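Long-range contacts in jasmonate-induced oxygenase 2 (Arabidopsis thaliana, PDB 6LSV), which catalyses the iron- and 2-oxoglutarate-dependent hydroxylation of the stress hormone jasmonate to 12-hydroxyjasmonate, with release of succinate and carbon dioxide: residues A71-G76 with S277-V282; N210-C215 with K292-L297. One frame throughout, in Å; residues are numbered along the deposited sequence.

Interaction 1 of 2, residues A71-G76 with S277-V282; sequences ACRGWG and STYKSV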
ATOM      1  N   ALA A  71      -3.824 -15.505   9.938  1.00 27.53           N
ATOM      2  CA  ALA A  71      -4.201 -14.221   9.357  1.00 26.33           C
ATOM      3  C   ALA A  71      -3.765 -14.130   7.898  1.00 31.57           C
ATOM      4  O   ALA A  71      -4.533 -13.682   7.035  1.00 26.36           O
ATOM      5  CB  ALA A  71      -3.599 -13.077  10.173  1.00 20.14           C
ATOM      6  N   CYS A  72      -2.535 -14.560   7.602  1.00 27.36           N
ATOM      7  CA  CYS A  72      -2.011 -14.450   6.246  1.00 31.87           C
ATOM      8  C   CYS A  72      -2.737 -15.355   5.261  1.00 33.54           C
ATOM      9  O   CYS A  72      -2.732 -15.069   4.058  1.00 32.39           O
ATOM     10  CB  CYS A  72      -0.515 -14.773   6.233  1.00 26.65           C
ATOM     11  SG  CYS A  72       0.488 -13.668   7.246  1.00 29.55           S
ATOM     12  N   ARG A  73      -3.358 -16.434   5.736  1.00 30.18           N
ATOM     13  CA  ARG A  73      -4.011 -17.383   4.843  1.00 30.52           C
ATOM     14  C   ARG A  73      -5.474 -17.041   4.587  1.00 31.45           C
ATOM     15  O   ARG A  73      -5.964 -17.231   3.469  1.00 32.14           O
ATOM     16  CB  ARG A  73      -3.903 -18.799   5.411  1.00 28.05           C
ATOM     17  CG  ARG A  73      -2.482 -19.341   5.466  1.00 27.38           C
ATOM     18  CD  ARG A  73      -2.418 -20.609   6.308  1.00 31.24           C
ATOM     19  NE  ARG A  73      -1.052 -21.099   6.461  1.00 37.25           N
ATOM     20  CZ  ARG A  73      -0.634 -22.293   6.047  1.00 41.38           C
ATOM     21  NH1 ARG A  73      -1.480 -23.121   5.448  1.00 41.57           N
ATOM     22  NH2 ARG A  73       0.629 -22.656   6.227  1.00 32.68           N
ATOM     23  N   GLY A  74      -6.184 -16.541   5.595  1.00 35.28           N
ATOM     24  CA  GLY A  74      -7.602 -16.272   5.451  1.00 34.94           C
ATOM     25  C   GLY A  74      -7.952 -14.806   5.283  1.00 39.06           C
ATOM     26  O   GLY A  74      -8.943 -14.470   4.630  1.00 39.02           O
ATOM     27  N   TRP A  75      -7.146 -13.922   5.869  1.00 44.83           N
ATOM     28  CA  TRP A  75      -7.383 -12.488   5.794  1.00 35.68           C
ATOM     29  C   TRP A  75      -6.327 -11.737   5.005  1.00 29.15           C
ATOM     30  O   TRP A  75      -6.647 -10.718   4.391  1.00 27.58           O
ATOM     31  CB  TRP A  75      -7.466 -11.888   7.203  1.00 30.01           C
ATOM     32  CG  TRP A  75      -8.520 -12.530   8.028  1.00 41.20           C
ATOM     33  CD1 TRP A  75      -8.421 -13.705   8.715  1.00 41.27           C
ATOM     34  CD2 TRP A  75      -9.851 -12.047   8.241  1.00 50.84           C
ATOM     35  NE1 TRP A  75      -9.608 -13.980   9.351  1.00 46.09           N
ATOM     36  CE2 TRP A  75     -10.502 -12.978   9.076  1.00 45.28           C
ATOM     37  CE3 TRP A  75     -10.555 -10.917   7.812  1.00 48.64           C
ATOM     38  CZ2 TRP A  75     -11.821 -12.813   9.492  1.00 39.06           C
ATOM     39  CZ3 TRP A  75     -11.865 -10.754   8.228  1.00 48.85           C
ATOM     40  CH2 TRP A  75     -12.484 -11.698   9.057  1.00 46.45           C
ATOM     41  N   GLY A  76      -5.086 -12.212   5.008  1.00 24.99           N
ATOM     42  CA  GLY A  76      -4.035 -11.545   4.273  1.00 27.74           C
ATOM     43  C   GLY A  76      -3.517 -10.275   4.902  1.00 27.84           C
ATOM     44  O   GLY A  76      -2.958  -9.432   4.192  1.00 23.30           O
ATOM     45  N   SER A 277      -0.499 -19.213  -3.571  1.00 24.97           N
ATOM     46  CA  SER A 277      -1.808 -18.834  -3.040  1.00 25.17           C
ATOM     47  C   SER A 277      -2.080 -19.370  -1.639  1.00 27.27           C
ATOM     48  O   SER A 277      -3.228 -19.313  -1.182  1.00 28.21           O
ATOM     49  CB  SER A 277      -2.955 -19.258  -3.966  1.00 26.51           C
ATOM     50  OG  SER A 277      -3.313 -18.210  -4.852  1.00 37.32           O
ATOM     51  N   THR A 278      -1.072 -19.885  -0.932  1.00 24.90           N
ATOM     52  CA  THR A 278      -1.283 -20.230   0.471  1.00 27.74           C
ATOM     53  C   THR A 278      -1.512 -18.975   1.304  1.00 25.10           C
ATOM     54  O   THR A 278      -2.403 -18.937   2.161  1.00 23.08           O
ATOM     55  CB  THR A 278      -0.100 -21.028   1.018  1.00 27.75           C
ATOM     56  OG1 THR A 278       0.160 -22.150   0.164  1.00 27.49           O
ATOM     57  CG2 THR A 278      -0.408 -21.524   2.424  1.00 25.98           C
ATOM     58  N   TYR A 279      -0.708 -17.942   1.070  1.00 24.19           N
ATOM     59  CA  TYR A 279      -0.992 -16.612   1.585  1.00 24.71           C
ATOM     60  C   TYR A 279      -1.826 -15.857   0.559  1.00 25.60           C
ATOM     61  O   TYR A 279      -1.587 -15.958  -0.647  1.00 24.17           O
ATOM     62  CB  TYR A 279       0.299 -15.844   1.872  1.00 24.05           C
ATOM     63  CG  TYR A 279       1.151 -16.430   2.975  1.00 24.10           C
ATOM     64  CD1 TYR A 279       0.599 -17.244   3.953  1.00 25.51           C
ATOM     65  CD2 TYR A 279       2.511 -16.162   3.037  1.00 28.38           C
ATOM     66  CE1 TYR A 279       1.380 -17.775   4.961  1.00 24.82           C
ATOM     67  CE2 TYR A 279       3.298 -16.687   4.043  1.00 24.97           C
ATOM     68  CZ  TYR A 279       2.727 -17.492   5.000  1.00 26.55           C
ATOM     69  OH  TYR A 279       3.510 -18.021   5.999  1.00 29.43           O
ATOM     70  N   LYS A 280      -2.813 -15.112   1.041  1.00 24.49           N
ATOM     71  CA  LYS A 280      -3.671 -14.311   0.181  1.00 27.39           C
ATOM     72  C   LYS A 280      -3.353 -12.838   0.373  1.00 23.44           C
ATOM     73  O   LYS A 280      -3.107 -12.392   1.496  1.00 25.76           O
ATOM     74  CB  LYS A 280      -5.148 -14.571   0.480  1.00 27.35           C
ATOM     75  CG  LYS A 280      -5.579 -16.003   0.209  1.00 43.46           C
ATOM     76  CD  LYS A 280      -5.380 -16.369  -1.257  1.00 35.88           C
ATOM     77  CE  LYS A 280      -5.931 -17.752  -1.548  1.00 41.17           C
ATOM     78  NZ  LYS A 280      -7.100 -18.069  -0.682  1.00 48.65           N
ATOM     79  N   SER A 281      -3.346 -12.085  -0.721  1.00 18.10           N
ATOM     80  CA  SER A 281      -3.177 -10.644  -0.622  1.00 20.63           C
ATOM     81  C   SER A 281      -4.506 -10.005  -0.238  1.00 19.06           C
ATOM     82  O   SER A 281      -5.544 -10.307  -0.833  1.00 23.70           O
ATOM     83  CB  SER A 281      -2.652 -10.063  -1.936  1.00 18.42           C
ATOM     84  OG  SER A 281      -3.560 -10.272  -3.005  1.00 21.95           O
ATOM     85  N   VAL A 282      -4.475  -9.137   0.775  1.00 19.15           N
ATOM     86  CA  VAL A 282      -5.693  -8.481   1.235  1.00 22.95           C
ATOM     87  C   VAL A 282      -6.167  -7.470   0.196  1.00 24.92           C
ATOM     88  O   VAL A 282      -5.363  -6.789  -0.457  1.00 19.86           O
ATOM     89  CB  VAL A 282      -5.461  -7.808   2.600  1.00 29.87           C
ATOM     90  CG1 VAL A 282      -4.352  -6.758   2.509  1.00 24.59           C
ATOM     91  CG2 VAL A 282      -6.753  -7.187   3.115  1.00 24.94           C
TER
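Cys72 and Lys280 join the last turn of helix 63-74 to the irregular chain that leads into strand 284-286. The segment 277-282 passes close to the C-terminal end of the helix, with CA atoms 4.5 Å apart at Arg73 and Tyr279 and again close at Gly76 and Val282. Lys280 N donates to Cys72 O over 3.0 Å, a nearly straight bond (164° at the hydrogen). The same oxygen also receives a CA-H...O contact from Tyr279. As the helix ends, Gly76 leaves the helical path with positive phi (75°), and its CA lies against Lys280 O.

Among the side chains, Cys72 and Tyr279 form the apolar centre. Cys72 CB sits over the face of the phenol ring, 4.0 Å from its centroid, in a CH-pi contact, while SG stands farther above the same ring at 4.8 Å. The far end of Tyr279 is anchored by a hydrogen bond from OH to Leu183 O in helix 161-186. Arg73 runs alongside Thr278, its CG near the edge of the Tyr279 ring; the chain is extended from CG to NE, which puts Thr278 CG2 over one face of the guanidinium, 3.6 Å above that plane and offset toward its rim. Thr278 OG1 turns elsewhere, to Ser275 O. Farther along, Val282 CB rests 3.4 Å from Gly76 O, and its side chain also touches Phe77.

One direct hydrogen bond therefore fixes the helix end to the loop, while van der Waals and aromatic contacts supply the remaining grip. The polar attachment satisfies a C-terminal helix carbonyl, and the loop held there continues to the iron ligand His284.

Interaction 2 of 2, residues N210-C215 with K292-L297; sequences NYYPKC and KERVSL. With AKG (2-oxoglutaric acid), chain C.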
ATOM      1  N   ASN A 210      -0.700   8.901   1.314  1.00 24.42           N
ATOM      2  CA  ASN A 210      -2.025   9.193   0.782  1.00 28.07           C
ATOM      3  C   ASN A 210      -2.697  10.282   1.607  1.00 27.94           C
ATOM      4  O   ASN A 210      -2.704  10.221   2.842  1.00 25.10           O
ATOM      5  CB  ASN A 210      -2.893   7.934   0.769  1.00 25.40           C
ATOM      6  CG  ASN A 210      -2.299   6.825  -0.072  1.00 28.33           C
ATOM      7  OD1 ASN A 210      -1.944   7.032  -1.233  1.00 36.09           O
ATOM      8  ND2 ASN A 210      -2.184   5.636   0.511  1.00 29.10           N
ATOM      9  N   TYR A 211      -3.267  11.269   0.921  1.00 33.17           N
ATOM     10  CA  TYR A 211      -3.969  12.378   1.553  1.00 29.59           C
ATOM     11  C   TYR A 211      -5.427  12.325   1.130  1.00 26.06           C
ATOM     12  O   TYR A 211      -5.730  12.413  -0.065  1.00 29.97           O
ATOM     13  CB  TYR A 211      -3.342  13.719   1.165  1.00 31.34           C
ATOM     14  CG  TYR A 211      -3.974  14.909   1.852  1.00 36.50           C
ATOM     15  CD1 TYR A 211      -4.305  14.860   3.200  1.00 33.96           C
ATOM     16  CD2 TYR A 211      -4.245  16.081   1.153  1.00 32.27           C
ATOM     17  CE1 TYR A 211      -4.885  15.941   3.836  1.00 37.91           C
ATOM     18  CE2 TYR A 211      -4.826  17.171   1.783  1.00 34.41           C
ATOM     19  CZ  TYR A 211      -5.142  17.093   3.124  1.00 37.04           C
ATOM     20  OH  TYR A 211      -5.718  18.167   3.761  1.00 40.90           O
ATOM     21  N   TYR A 212      -6.326  12.183   2.105  1.00 28.96           N
ATOM     22  CA  TYR A 212      -7.764  12.106   1.860  1.00 25.16           C
ATOM     23  C   TYR A 212      -8.437  13.342   2.441  1.00 29.26           C
ATOM     24  O   TYR A 212      -8.816  13.352   3.621  1.00 26.37           O
ATOM     25  CB  TYR A 212      -8.349  10.830   2.474  1.00 29.24           C
ATOM     26  CG  TYR A 212      -7.576   9.580   2.120  1.00 29.19           C
ATOM     27  CD1 TYR A 212      -7.802   8.917   0.920  1.00 26.98           C
ATOM     28  CD2 TYR A 212      -6.610   9.070   2.980  1.00 29.03           C
ATOM     29  CE1 TYR A 212      -7.093   7.779   0.586  1.00 26.13           C
ATOM     30  CE2 TYR A 212      -5.896   7.932   2.654  1.00 28.73           C
ATOM     31  CZ  TYR A 212      -6.143   7.291   1.457  1.00 28.05           C
ATOM     32  OH  TYR A 212      -5.436   6.157   1.127  1.00 35.67           O
ATOM     33  N   PRO A 213      -8.611  14.418   1.648  1.00 32.01           N
ATOM     34  CA  PRO A 213      -9.247  15.640   2.164  1.00 27.18           C
ATOM     35  C   PRO A 213     -10.720  15.428   2.470  1.00 30.03           C
ATOM     36  O   PRO A 213     -11.241  14.334   2.240  1.00 33.12           O
ATOM     37  CB  PRO A 213      -9.047  16.647   1.021  1.00 31.51           C
ATOM     38  CG  PRO A 213      -7.985  16.046   0.136  1.00 30.37           C
ATOM     39  CD  PRO A 213      -8.185  14.573   0.249  1.00 29.56           C
ATOM     40  N   LYS A 214     -11.408  16.442   2.987  1.00 32.69           N
ATOM     41  CA  LYS A 214     -12.825  16.268   3.267  1.00 33.03           C
ATOM     42  C   LYS A 214     -13.605  16.221   1.953  1.00 34.59           C
ATOM     43  O   LYS A 214     -13.213  16.823   0.948  1.00 35.71           O
ATOM     44  CB  LYS A 214     -13.346  17.383   4.184  1.00 39.33           C
ATOM     45  CG  LYS A 214     -12.581  17.560   5.509  1.00 44.41           C
ATOM     46  CD  LYS A 214     -12.803  18.926   6.098  1.00 31.11           C
ATOM     47  CE  LYS A 214     -12.610  20.053   5.106  1.00 61.79           C
ATOM     48  NZ  LYS A 214     -11.548  19.991   4.062  1.00 57.91           N
ATOM     49  N   CYS A 215     -14.697  15.462   1.956  1.00 32.20           N
ATOM     50  CA  CYS A 215     -15.461  15.205   0.754  1.00 35.16           C
ATOM     51  C   CYS A 215     -16.900  15.657   0.958  1.00 39.29           C
ATOM     52  O   CYS A 215     -17.521  15.289   1.963  1.00 36.54           O
ATOM     53  CB  CYS A 215     -15.425  13.713   0.391  1.00 31.28           C
ATOM     54  SG  CYS A 215     -16.316  13.309  -1.114  1.00 35.32           S
ATOM     55  N   LYS A 292     -13.538  15.530   8.374  1.00 43.03           N
ATOM     56  CA  LYS A 292     -12.117  15.510   8.682  1.00 40.64           C
ATOM     57  C   LYS A 292     -11.374  14.781   7.568  1.00 36.47           C
ATOM     58  O   LYS A 292     -11.963  14.077   6.743  1.00 41.64           O
ATOM     59  CB  LYS A 292     -11.852  14.890  10.065  1.00 45.89           C
ATOM     60  CG  LYS A 292     -10.462  15.209  10.650  1.00 50.37           C
ATOM     61  CD  LYS A 292      -9.963  16.623  10.289  1.00 43.91           C
ATOM     62  CE  LYS A 292      -8.612  16.902  10.932  1.00 51.16           C
ATOM     63  NZ  LYS A 292      -7.780  15.661  11.016  1.00 58.71           N
ATOM     64  N   GLU A 293     -10.069  14.995   7.538  1.00 43.52           N
ATOM     65  CA  GLU A 293      -9.169  14.439   6.547  1.00 37.61           C
ATOM     66  C   GLU A 293      -8.511  13.185   7.108  1.00 33.90           C
ATOM     67  O   GLU A 293      -8.783  12.762   8.234  1.00 33.22           O
ATOM     68  CB  GLU A 293      -8.126  15.486   6.154  1.00 38.03           C
ATOM     69  CG  GLU A 293      -7.560  16.229   7.361  1.00 36.99           C
ATOM     70  CD  GLU A 293      -6.226  16.890   7.077  1.00 48.09           C
ATOM     71  OE1 GLU A 293      -6.214  17.916   6.366  1.00 46.05           O
ATOM     72  OE2 GLU A 293      -5.192  16.387   7.571  1.00 47.33           O
ATOM     73  N   ARG A 294      -7.628  12.590   6.311  1.00 25.36           N
ATOM     74  CA  ARG A 294      -6.836  11.447   6.731  1.00 27.57           C
ATOM     75  C   ARG A 294      -5.468  11.540   6.079  1.00 26.15           C
ATOM     76  O   ARG A 294      -5.315  12.127   5.005  1.00 31.87           O
ATOM     77  CB  ARG A 294      -7.500  10.106   6.361  1.00 29.47           C
ATOM     78  CG  ARG A 294      -8.628   9.673   7.288  1.00 27.24           C
ATOM     79  CD  ARG A 294      -9.131   8.256   6.983  1.00 28.60           C
ATOM     80  NE  ARG A 294      -8.288   7.209   7.559  1.00 25.57           N
ATOM     81  CZ  ARG A 294      -7.451   6.444   6.862  1.00 30.24           C
ATOM     82  NH1 ARG A 294      -7.335   6.599   5.548  1.00 25.35           N
ATOM     83  NH2 ARG A 294      -6.725   5.521   7.480  1.00 30.27           N
ATOM     84  N   VAL A 295      -4.472  10.958   6.742  1.00 22.90           N
ATOM     85  CA  VAL A 295      -3.129  10.827   6.189  1.00 24.57           C
ATOM     86  C   VAL A 295      -2.626   9.435   6.539  1.00 26.09           C
ATOM     87  O   VAL A 295      -2.557   9.078   7.722  1.00 32.25           O
ATOM     88  CB  VAL A 295      -2.161  11.896   6.726  1.00 27.25           C
ATOM     89  CG1 VAL A 295      -0.722  11.447   6.531  1.00 19.37           C
ATOM     90  CG2 VAL A 295      -2.406  13.232   6.038  1.00 24.98           C
ATOM     91  N   SER A 296      -2.281   8.649   5.524  1.00 18.91           N
ATOM     92  CA  SER A 296      -1.784   7.298   5.732  1.00 20.95           C
ATOM     93  C   SER A 296      -0.511   7.085   4.930  1.00 22.84           C
ATOM     94  O   SER A 296      -0.330   7.656   3.852  1.00 22.19           O
ATOM     95  CB  SER A 296      -2.832   6.249   5.353  1.00 25.52           C
ATOM     96  OG  SER A 296      -4.102   6.603   5.870  1.00 28.47           O
ATOM     97  N   LEU A 297       0.370   6.249   5.472  1.00 24.00           N
ATOM     98  CA  LEU A 297       1.687   5.998   4.902  1.00 22.69           C
ATOM     99  C   LEU A 297       1.779   4.532   4.506  1.00 26.14           C
ATOM    100  O   LEU A 297       1.631   3.644   5.353  1.00 22.71           O
ATOM    101  CB  LEU A 297       2.793   6.362   5.896  1.00 23.44           C
ATOM    102  CG  LEU A 297       3.164   7.839   6.082  1.00 24.44           C
ATOM    103  CD1 LEU A 297       2.055   8.637   6.756  1.00 21.48           C
ATOM    104  CD2 LEU A 297       4.453   7.956   6.874  1.00 25.32           C
TER
HETATM  105  C1  AKG C 401      -2.611   2.147   0.327  1.00 34.61           C
HETATM  106  O1  AKG C 401      -1.956   1.077   0.392  1.00 27.05           O
HETATM  107  O2  AKG C 401      -2.230   3.055  -0.463  1.00 45.55           O
HETATM  108  C2  AKG C 401      -3.869   2.316   1.186  1.00 40.34           C
HETATM  109  O5  AKG C 401      -4.777   1.574   1.015  1.00 41.48           O
HETATM  110  C3  AKG C 401      -3.988   3.411   2.255  1.00 29.82           C
HETATM  111  C4  AKG C 401      -4.770   2.863   3.452  1.00 37.32           C
HETATM  112  C5  AKG C 401      -5.296   3.997   4.333  1.00 30.38           C
HETATM  113  O3  AKG C 401      -5.469   3.828   5.569  1.00 16.58           O
HETATM  114  O4  AKG C 401      -5.560   5.110   3.813  1.00 36.40           O
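Asn210 and Ser296 exchange two backbone hydrogen bonds at one end of an antiparallel strand pair, and Tyr212 and Arg294 exchange two more at the other. Between them Tyr211 faces Val295 as a non-hydrogen-bonded pair.

Two parts are tightly packed. In one, Asn210, Tyr212, Arg294 and Ser296 surround 2-oxoglutarate. Arg294, bent at chi3 (81°), presents its guanidinium edge to the distal carboxylate, with NH1 2.9 Å from O4 and NH2 2.8 Å from O3. Its NE is held by Val242 O. Tyr212 OH adds a weak bond to O4, its ring 35° from the guanidinium plane, and Ser296 OG approaches the same carboxylate. At the other end of the ligand, Asn210 ND2 donates to O2 over 2.8 Å, while its OD1 accepts from Arg208.

In the other, Tyr211 points to the face opposite the ligand, where its OH donates to buried Glu293 OE1 at 2.7 Å, from above the carboxylate plane; Glu293 OE2 forms a salt bridge with Arg98. Packing thins only toward the exposed Lys292, where Lys214 CG merely lies 3.6 Å from Lys292 N.

Paired strands supplying an arginine and a serine to the distal carboxylate typify the 2-oxoglutarate site in the double-stranded beta-helix of this dioxygenase family.

How the interactions relate
From the N terminus, the chain first supplies 71-76, at the end of helix 63-74, and then 210-215, at the end of strand 204-212. Segment 277-282 returns to the first of these and closes interaction 1 over 200 intervening residues; 292-297 then closes interaction 2 over a shorter loop of 76. The two closures cross without nesting. Interaction 1 fastens the N-terminal region to the approach to strand 284-286, whereas interaction 2 joins neighbouring strands of the main sheet. Their centres are 27 Å apart, on opposite sides of the chain's centre. Between their later segments lies His284, an iron ligand, so in sequence the two later segments bracket this one iron ligand.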